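PDB 1G0D: protein-glutamine gamma-glutamyltransferase from Pagrus major, which catalyses, probably in a calcium-dependent manner, the cross-linking of peptide-bound glutamine to lysine and other primary amines. Local coordinates for residues G6-V11 and I121-D126; G165-I170 and G420-T425; I293-S298 and A392-D397. One frame throughout, in Å; residues are numbered along the deposited sequence.

Contact 1 (G6-V11 and I121-D126); sequences GLIVDV and IVERAD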
loop_
_atom_site.group_PDB
_atom_site.type_symbol
_atom_site.label_atom_id
_atom_site.label_comp_id
_atom_site.label_asym_id
_atom_site.label_seq_id
_atom_site.Cartn_x
_atom_site.Cartn_y
_atom_site.Cartn_z
ATOM N N GLY A 6 45.937 -24.201 -4.586
ATOM C CA GLY A 6 45.383 -25.170 -5.606
ATOM C C GLY A 6 44.414 -26.211 -5.072
ATOM O O GLY A 6 43.930 -27.064 -5.830
ATOM N N LEU A 7 44.108 -26.126 -3.782
ATOM C CA LEU A 7 43.233 -27.093 -3.172
ATOM C C LEU A 7 41.734 -26.898 -3.400
ATOM O O LEU A 7 41.032 -27.871 -3.599
ATOM C CB LEU A 7 43.537 -27.172 -1.686
ATOM C CG LEU A 7 43.804 -25.833 -1.011
ATOM C CD1 LEU A 7 42.581 -25.032 -1.070
ATOM C CD2 LEU A 7 44.080 -25.987 0.437
ATOM N N ILE A 8 41.241 -25.661 -3.411
ATOM C CA ILE A 8 39.797 -25.423 -3.582
ATOM C C ILE A 8 39.258 -25.752 -4.962
ATOM O O ILE A 8 39.652 -25.158 -5.954
ATOM C CB ILE A 8 39.416 -23.966 -3.267
ATOM C CG1 ILE A 8 40.277 -23.441 -2.119
ATOM C CG2 ILE A 8 37.961 -23.902 -2.890
ATOM C CD1 ILE A 8 39.881 -22.114 -1.541
ATOM N N VAL A 9 38.347 -26.702 -5.037
ATOM C CA VAL A 9 37.829 -27.062 -6.324
ATOM C C VAL A 9 36.517 -26.335 -6.611
ATOM O O VAL A 9 36.227 -26.004 -7.763
ATOM C CB VAL A 9 37.616 -28.568 -6.418
ATOM C CG1 VAL A 9 36.987 -28.867 -7.725
ATOM C CG2 VAL A 9 38.964 -29.301 -6.299
ATOM N N ASP A 10 35.717 -26.102 -5.582
ATOM C CA ASP A 10 34.481 -25.337 -5.746
ATOM C C ASP A 10 33.835 -25.018 -4.421
ATOM O O ASP A 10 33.812 -25.845 -3.530
ATOM C CB ASP A 10 33.473 -26.023 -6.696
ATOM C CG ASP A 10 32.892 -27.302 -6.142
ATOM O OD1 ASP A 10 31.966 -27.243 -5.299
ATOM O OD2 ASP A 10 33.349 -28.380 -6.576
ATOM N N VAL A 11 33.400 -23.779 -4.270
ATOM C CA VAL A 11 32.735 -23.376 -3.073
ATOM C C VAL A 11 31.244 -23.707 -3.274
ATOM O O VAL A 11 30.734 -23.614 -4.397
ATOM C CB VAL A 11 32.944 -21.895 -2.840
ATOM C CG1 VAL A 11 32.241 -21.476 -1.597
ATOM C CG2 VAL A 11 34.426 -21.609 -2.697
ATOM N N ILE A 121 48.725 -14.450 0.390
ATOM C CA ILE A 121 47.702 -15.253 -0.272
ATOM C C ILE A 121 48.316 -16.266 -1.215
ATOM O O ILE A 121 48.928 -15.918 -2.228
ATOM C CB ILE A 121 46.712 -14.378 -1.086
ATOM C CG1 ILE A 121 46.121 -13.282 -0.193
ATOM C CG2 ILE A 121 45.607 -15.249 -1.663
ATOM C CD1 ILE A 121 45.164 -12.335 -0.905
ATOM N N VAL A 122 48.126 -17.530 -0.876
ATOM C CA VAL A 122 48.660 -18.621 -1.656
ATOM C C VAL A 122 47.642 -19.072 -2.701
ATOM O O VAL A 122 47.970 -19.805 -3.645
ATOM C CB VAL A 122 49.019 -19.759 -0.707
ATOM C CG1 VAL A 122 48.764 -21.107 -1.352
ATOM C CG2 VAL A 122 50.444 -19.597 -0.281
ATOM N N GLU A 123 46.403 -18.625 -2.537
ATOM C CA GLU A 123 45.352 -19.006 -3.468
ATOM C C GLU A 123 44.100 -18.318 -3.026
ATOM O O GLU A 123 43.929 -18.030 -1.853
ATOM C CB GLU A 123 45.135 -20.528 -3.450
ATOM C CG GLU A 123 43.725 -20.990 -3.814
ATOM C CD GLU A 123 43.565 -22.517 -3.816
ATOM O OE1 GLU A 123 44.199 -23.164 -2.964
ATOM O OE2 GLU A 123 42.809 -23.075 -4.655
ATOM N N ARG A 124 43.237 -18.007 -3.969
ATOM C CA ARG A 124 41.989 -17.401 -3.596
ATOM C C ARG A 124 40.868 -18.122 -4.337
ATOM O O ARG A 124 40.950 -18.370 -5.532
ATOM C CB ARG A 124 41.998 -15.868 -3.845
ATOM C CG ARG A 124 42.414 -15.354 -5.216
ATOM C CD ARG A 124 43.486 -14.232 -5.151
ATOM N NE ARG A 124 43.115 -13.090 -4.316
ATOM C CZ ARG A 124 43.863 -11.992 -4.169
ATOM N NH1 ARG A 124 45.026 -11.874 -4.800
ATOM N NH2 ARG A 124 43.454 -11.011 -3.374
ATOM N N ALA A 125 39.830 -18.499 -3.602
ATOM C CA ALA A 125 38.713 -19.216 -4.197
ATOM C C ALA A 125 37.787 -18.286 -4.921
ATOM O O ALA A 125 37.776 -17.088 -4.665
ATOM C CB ALA A 125 37.934 -19.961 -3.123
ATOM N N ASP A 126 36.988 -18.862 -5.815
ATOM C CA ASP A 126 36.002 -18.114 -6.596
ATOM C C ASP A 126 35.056 -17.301 -5.694
ATOM O O ASP A 126 34.397 -17.844 -4.792
ATOM C CB ASP A 126 35.159 -19.069 -7.445
ATOM C CG ASP A 126 35.890 -20.359 -7.800
ATOM O OD1 ASP A 126 36.192 -21.192 -6.894
ATOM O OD2 ASP A 126 36.146 -20.529 -9.016
#
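One carboxylate, that of E123, takes hydrogen bonds from three successive backbone N-H groups, those of G6, L7 and I8. OE1 accepts two: G6 N, 2.6 Å from E123 OE1, approaches from above the carboxylate plane (71° out of it), whereas L7 N uses the syn lone pair of E123 OE1 at 3.1 Å. I8 N meets E123 OE2 on its syn side at 3.3 Å, 33° out of the plane; the bonds from L7 and I8 are both clearly bent. The glutamate gets there as a straight rod, CG anti to the backbone N (chi1 152°) and the chain extended beyond it. With alanine in place of this glutamate, the three N-H groups would probably lose their shared acceptor, and the start of the modelled chain could move more freely. Farther along, the contact turns apolar: I8 CD1 presses closely on A125 CB at 3.3 Å, and V11 CG2 reaches the same methyl, A125 CB, at 3.9 Å. Classic beta bulges interrupt both strands, V9 and D10 against Q45, V122 and E123 against V114. Strand 8-12 edges one sheet and strand 121-133 belongs to another, so the contact bridges the two sheets at the edge of the N-terminal beta-sandwich of the transglutaminase fold.

Contact 2 (G165-I170 and G420-T425); sequences GTWDYI and GKNIST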
loop_
_atom_site.group_PDB
_atom_site.type_symbol
_atom_site.label_atom_id
_atom_site.label_comp_id
_atom_site.label_asym_id
_atom_site.label_seq_id
_atom_site.Cartn_x
_atom_site.Cartn_y
_atom_site.Cartn_z
ATOM N N GLY A 165 -13.405 2.482 -1.216
ATOM C CA GLY A 165 -14.805 2.875 -1.189
ATOM C C GLY A 165 -15.013 4.083 -0.290
ATOM O O GLY A 165 -14.226 5.020 -0.346
ATOM N N THR A 166 -16.062 4.065 0.530
ATOM C CA THR A 166 -16.358 5.143 1.472
ATOM C C THR A 166 -16.485 4.494 2.851
ATOM O O THR A 166 -16.752 3.297 2.946
ATOM C CB THR A 166 -17.661 5.856 1.108
ATOM O OG1 THR A 166 -18.737 4.907 1.119
ATOM C CG2 THR A 166 -17.548 6.507 -0.291
ATOM N N TRP A 167 -16.306 5.262 3.916
ATOM C CA TRP A 167 -16.328 4.684 5.263
ATOM C C TRP A 167 -17.597 3.992 5.667
ATOM O O TRP A 167 -17.577 3.180 6.592
ATOM C CB TRP A 167 -16.033 5.733 6.306
ATOM C CG TRP A 167 -17.041 6.775 6.274
ATOM C CD1 TRP A 167 -16.967 7.950 5.613
ATOM C CD2 TRP A 167 -18.323 6.736 6.882
ATOM N NE1 TRP A 167 -18.127 8.659 5.769
ATOM C CE2 TRP A 167 -18.978 7.931 6.547
ATOM C CE3 TRP A 167 -18.981 5.809 7.680
ATOM C CZ2 TRP A 167 -20.254 8.224 6.983
ATOM C CZ3 TRP A 167 -20.252 6.097 8.112
ATOM C CH2 TRP A 167 -20.878 7.291 7.766
ATOM N N ASP A 168 -18.703 4.333 5.011
ATOM C CA ASP A 168 -19.995 3.716 5.317
ATOM C C ASP A 168 -20.298 2.636 4.294
ATOM O O ASP A 168 -21.284 1.931 4.401
ATOM C CB ASP A 168 -21.121 4.763 5.303
ATOM C CG ASP A 168 -21.084 5.656 4.061
ATOM O OD1 ASP A 168 -20.044 5.708 3.367
ATOM O OD2 ASP A 168 -22.102 6.323 3.773
ATOM N N TYR A 169 -19.429 2.493 3.309
ATOM C CA TYR A 169 -19.648 1.525 2.255
ATOM C C TYR A 169 -18.259 1.112 1.744
ATOM O O TYR A 169 -17.815 1.523 0.667
ATOM C CB TYR A 169 -20.524 2.213 1.187
ATOM C CG TYR A 169 -21.029 1.387 0.015
ATOM C CD1 TYR A 169 -20.697 0.038 -0.138
ATOM C CD2 TYR A 169 -21.772 1.995 -0.998
ATOM C CE1 TYR A 169 -21.094 -0.692 -1.302
ATOM C CE2 TYR A 169 -22.170 1.290 -2.153
ATOM C CZ TYR A 169 -21.824 -0.053 -2.305
ATOM O OH TYR A 169 -22.179 -0.716 -3.468
ATOM N N ILE A 170 -17.590 0.284 2.555
ATOM C CA ILE A 170 -16.240 -0.223 2.296
ATOM C C ILE A 170 -16.162 -1.388 1.326
ATOM O O ILE A 170 -16.892 -2.354 1.455
ATOM C CB ILE A 170 -15.581 -0.692 3.608
ATOM C CG1 ILE A 170 -15.514 0.468 4.598
ATOM C CG2 ILE A 170 -14.200 -1.250 3.339
ATOM C CD1 ILE A 170 -14.901 0.095 5.872
ATOM N N GLY A 420 -10.551 10.428 9.565
ATOM C CA GLY A 420 -9.968 9.204 10.096
ATOM C C GLY A 420 -11.046 8.308 10.641
ATOM O O GLY A 420 -11.096 7.992 11.845
ATOM N N LYS A 421 -11.897 7.847 9.739
ATOM C CA LYS A 421 -13.012 7.072 10.177
ATOM C C LYS A 421 -12.835 5.603 10.434
ATOM O O LYS A 421 -12.944 5.185 11.577
ATOM C CB LYS A 421 -14.195 7.304 9.250
ATOM C CG LYS A 421 -15.455 7.680 10.002
ATOM C CD LYS A 421 -15.648 9.186 10.059
ATOM C CE LYS A 421 -16.252 9.697 8.768
ATOM N NZ LYS A 421 -16.887 11.017 8.954
ATOM N N ASN A 422 -12.579 4.782 9.438
ATOM C CA ASN A 422 -12.485 3.383 9.813
ATOM C C ASN A 422 -11.171 2.840 9.368
ATOM O O ASN A 422 -11.108 1.953 8.540
ATOM C CB ASN A 422 -13.642 2.589 9.192
ATOM C CG ASN A 422 -15.001 2.875 9.877
ATOM O OD1 ASN A 422 -15.087 2.953 11.095
ATOM N ND2 ASN A 422 -16.063 3.031 9.080
ATOM N N ILE A 423 -10.113 3.410 9.908
ATOM C CA ILE A 423 -8.776 2.978 9.558
ATOM C C ILE A 423 -8.825 1.449 9.486
ATOM O O ILE A 423 -9.200 0.783 10.434
ATOM C CB ILE A 423 -7.803 3.484 10.618
ATOM C CG1 ILE A 423 -8.416 4.726 11.277
ATOM C CG2 ILE A 423 -6.463 3.781 10.002
ATOM C CD1 ILE A 423 -7.589 5.979 11.157
ATOM N N SER A 424 -8.465 0.904 8.334
ATOM C CA SER A 424 -8.551 -0.523 8.102
ATOM C C SER A 424 -7.273 -1.129 7.576
ATOM O O SER A 424 -6.503 -0.465 6.888
ATOM C CB SER A 424 -9.642 -0.784 7.067
ATOM O OG SER A 424 -10.921 -0.466 7.578
ATOM N N THR A 425 -7.066 -2.404 7.907
ATOM C CA THR A 425 -5.937 -3.164 7.413
ATOM C C THR A 425 -6.450 -4.597 7.355
ATOM O O THR A 425 -7.435 -4.930 8.008
ATOM C CB THR A 425 -4.707 -3.054 8.320
ATOM O OG1 THR A 425 -3.568 -3.539 7.610
ATOM C CG2 THR A 425 -4.857 -3.894 9.583
#
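The end of the K421 side chain lies over one face of the W167 indole. CE does most of the touching: it stands 3.7 Å from the centroid of the W167 five-membered ring and 11° off the normal, a CH-pi contact. K421 NZ follows at 4.5 Å from that same W167 centroid and still over the face, which makes a cation-pi pair. Two conformations create this contact. W167 carries CG between its backbone N and carbonyl carbon (chi1 62°), while the lysine chain folds at chi2 and chi3, so that CE curls back above the ring instead of running past it. Nearer the backbones W167 CB and K421 CB also meet, 3.8 Å apart. On the opposite face D168 CB sits toward the rim. W167 lies in a type I turn from T166 to Y169, which joins strands 159-164 and 169-176 as a beta hairpin and is braced by T166 OG1, donating to D168 OD1 at 2.7 Å. The W167 side chain is about 6 Å from that of N579, probably part of the GTP site. Beyond the ring the packing thins, with I170 CD1 4.3 Å from N422 CB; alongside, S424 OG donates to N422 O at 2.6 Å and is also bonded to R433. H416 holds both polar ends, its NE2 pairing with W167 NE1 and its carbonyl, together with that of S418, accepting from K421 NZ. The ammonium group thus has both backbone carbonyls and an aromatic face as partners, which is likely to stabilise its positive charge, while the NE1 bond to H416 probably limits the ring's rotation.

Contact 3 (I293-S298 and A392-D397); sequences ITNFAS and AEVNAD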
loop_
_atom_site.group_PDB
_atom_site.type_symbol
_atom_site.label_atom_id
_atom_site.label_comp_id
_atom_site.label_asym_id
_atom_site.label_seq_id
_atom_site.Cartn_x
_atom_site.Cartn_y
_atom_site.Cartn_z
ATOM N N ILE A 293 -2.401 0.281 5.187
ATOM C CA ILE A 293 -3.552 0.735 5.958
ATOM C C ILE A 293 -4.344 1.804 5.178
ATOM O O ILE A 293 -3.751 2.609 4.462
ATOM C CB ILE A 293 -3.194 1.238 7.386
ATOM C CG1 ILE A 293 -2.947 2.676 7.341
ATOM C CG2 ILE A 293 -2.059 0.486 8.051
ATOM C CD1 ILE A 293 -3.949 3.243 8.240
ATOM N N THR A 294 -5.681 1.766 5.283
ATOM C CA THR A 294 -6.564 2.721 4.586
ATOM C C THR A 294 -7.321 3.621 5.557
ATOM O O THR A 294 -7.876 3.157 6.541
ATOM C CB THR A 294 -7.609 1.991 3.713
ATOM O OG1 THR A 294 -6.943 1.200 2.735
ATOM C CG2 THR A 294 -8.425 2.948 2.959
ATOM N N ASN A 295 -7.368 4.914 5.270
ATOM C CA ASN A 295 -8.045 5.871 6.135
ATOM C C ASN A 295 -9.278 6.370 5.439
ATOM O O ASN A 295 -9.187 6.778 4.284
ATOM C CB ASN A 295 -7.122 7.046 6.364
ATOM C CG ASN A 295 -7.651 8.004 7.382
ATOM O OD1 ASN A 295 -8.379 7.609 8.290
ATOM N ND2 ASN A 295 -7.292 9.282 7.246
ATOM N N PHE A 296 -10.433 6.342 6.082
ATOM C CA PHE A 296 -11.615 6.866 5.399
ATOM C C PHE A 296 -11.857 8.296 5.906
ATOM O O PHE A 296 -11.664 8.575 7.081
ATOM C CB PHE A 296 -12.798 5.933 5.618
ATOM C CG PHE A 296 -12.663 4.621 4.859
ATOM C CD1 PHE A 296 -13.017 4.536 3.511
ATOM C CD2 PHE A 296 -12.174 3.477 5.487
ATOM C CE1 PHE A 296 -12.879 3.332 2.790
ATOM C CE2 PHE A 296 -12.031 2.258 4.767
ATOM C CZ PHE A 296 -12.387 2.195 3.421
ATOM N N ALA A 297 -12.250 9.206 5.011
ATOM C CA ALA A 297 -12.422 10.621 5.360
ATOM C C ALA A 297 -11.001 11.101 5.742
ATOM O O ALA A 297 -10.673 11.387 6.901
ATOM C CB ALA A 297 -13.418 10.785 6.537
ATOM N N SER A 298 -10.150 11.162 4.725
ATOM C CA SER A 298 -8.767 11.548 4.898
ATOM C C SER A 298 -8.439 13.009 4.770
ATOM O O SER A 298 -8.586 13.578 3.715
ATOM C CB SER A 298 -7.927 10.808 3.889
ATOM O OG SER A 298 -7.067 9.921 4.566
ATOM N N ALA A 392 -2.498 15.186 11.179
ATOM C CA ALA A 392 -3.572 15.962 10.528
ATOM C C ALA A 392 -4.454 15.083 9.700
ATOM O O ALA A 392 -5.670 15.213 9.685
ATOM C CB ALA A 392 -2.991 17.040 9.638
ATOM N N GLU A 393 -3.807 14.189 8.984
ATOM C CA GLU A 393 -4.472 13.243 8.106
ATOM C C GLU A 393 -5.666 12.540 8.754
ATOM O O GLU A 393 -6.703 12.284 8.145
ATOM C CB GLU A 393 -3.426 12.204 7.684
ATOM C CG GLU A 393 -3.961 11.017 6.941
ATOM C CD GLU A 393 -4.205 11.342 5.501
ATOM O OE1 GLU A 393 -5.269 10.923 4.996
ATOM O OE2 GLU A 393 -3.335 12.019 4.880
ATOM N N VAL A 394 -5.489 12.266 10.026
ATOM C CA VAL A 394 -6.416 11.514 10.824
ATOM C C VAL A 394 -7.168 12.382 11.878
ATOM O O VAL A 394 -8.162 11.937 12.446
ATOM C CB VAL A 394 -5.515 10.352 11.412
ATOM C CG1 VAL A 394 -5.293 10.514 12.864
ATOM C CG2 VAL A 394 -6.038 9.043 11.048
ATOM N N ASN A 395 -6.739 13.631 12.085
ATOM C CA ASN A 395 -7.347 14.518 13.089
ATOM C C ASN A 395 -7.794 15.934 12.707
ATOM O O ASN A 395 -8.489 16.575 13.488
ATOM C CB ASN A 395 -6.380 14.680 14.241
ATOM C CG ASN A 395 -6.299 13.450 15.095
ATOM O OD1 ASN A 395 -7.316 12.901 15.476
ATOM N ND2 ASN A 395 -5.088 13.001 15.398
ATOM N N ALA A 396 -7.394 16.435 11.538
ATOM C CA ALA A 396 -7.732 17.807 11.109
ATOM C C ALA A 396 -9.189 18.219 11.302
ATOM O O ALA A 396 -10.084 17.437 11.002
ATOM C CB ALA A 396 -7.334 18.021 9.628
ATOM N N ASP A 397 -9.428 19.453 11.773
ATOM C CA ASP A 397 -10.807 19.954 11.972
ATOM C C ASP A 397 -11.239 20.938 10.910
ATOM O O ASP A 397 -10.756 22.062 10.906
ATOM C CB ASP A 397 -10.969 20.670 13.320
ATOM C CG ASP A 397 -12.444 20.855 13.720
ATOM O OD1 ASP A 397 -13.258 19.944 13.489
ATOM O OD2 ASP A 397 -12.804 21.909 14.276
#
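N295 and E393 run alongside each other in opposite directions, and the denser part of the contact is polar, where the N295 amide meets E393. N295 ND2 donates weakly to the backbone carbonyl, E393 O, at 3.2 Å and a bent 125°. A second weak bond, from N295 ND2 to E393 OE1 at 3.4 Å, is straighter (162°) but doubtful, because OE1 lies too close to S298 in the model. Having CG anti to the backbone N (chi1 -173°) carries the amide across to the end of helix 387-395. Within its own segment N295 ND2 also donates to S298 OG, a bond that is uncertain for the same reason. The looser part is the flank at V394, where CG2 only brushes N295 OD1 at 3.9 Å. Farther on, the chain leaves the helix at A396 and runs away from strand 290-298 to the partly exposed D397; N395 and D397 are probably calcium ligands, as in related transglutaminases. H300 ND1 bonds to E393 OE2, and the side chains of S298 and E393 both touch the active-site residue H332. The chemistry is therefore that of a buried polar cluster, in which weak hydrogen bonds from the N295 amide link a helix end to the strand bordering the catalytic site; E393, bonded to H300 and touching H332, may serve as a second-shell residue.

Contact 1 stands apart: its centre is about 61 Å from that of contact 2 and about 60 Å from that of contact 3, on the other side of the chain's centre. It closes within the N-terminal beta-sandwich before either of the others begins along the chain. Contacts 2 and 3 are neighbours in the catalytic core, with centres about 10 Å apart, and 293-298 with 392-397 is nested inside the loop closed by 165-170 with 420-425. They join through strand 290-298: K421 N lies 2.8 Å from F296 O, a probable hydrogen bond. Packing around the W167 turn is thus continuous with the strand beside the active-site H332, whereas contact 1 touches neither, its nearest atoms being about 41 Å away.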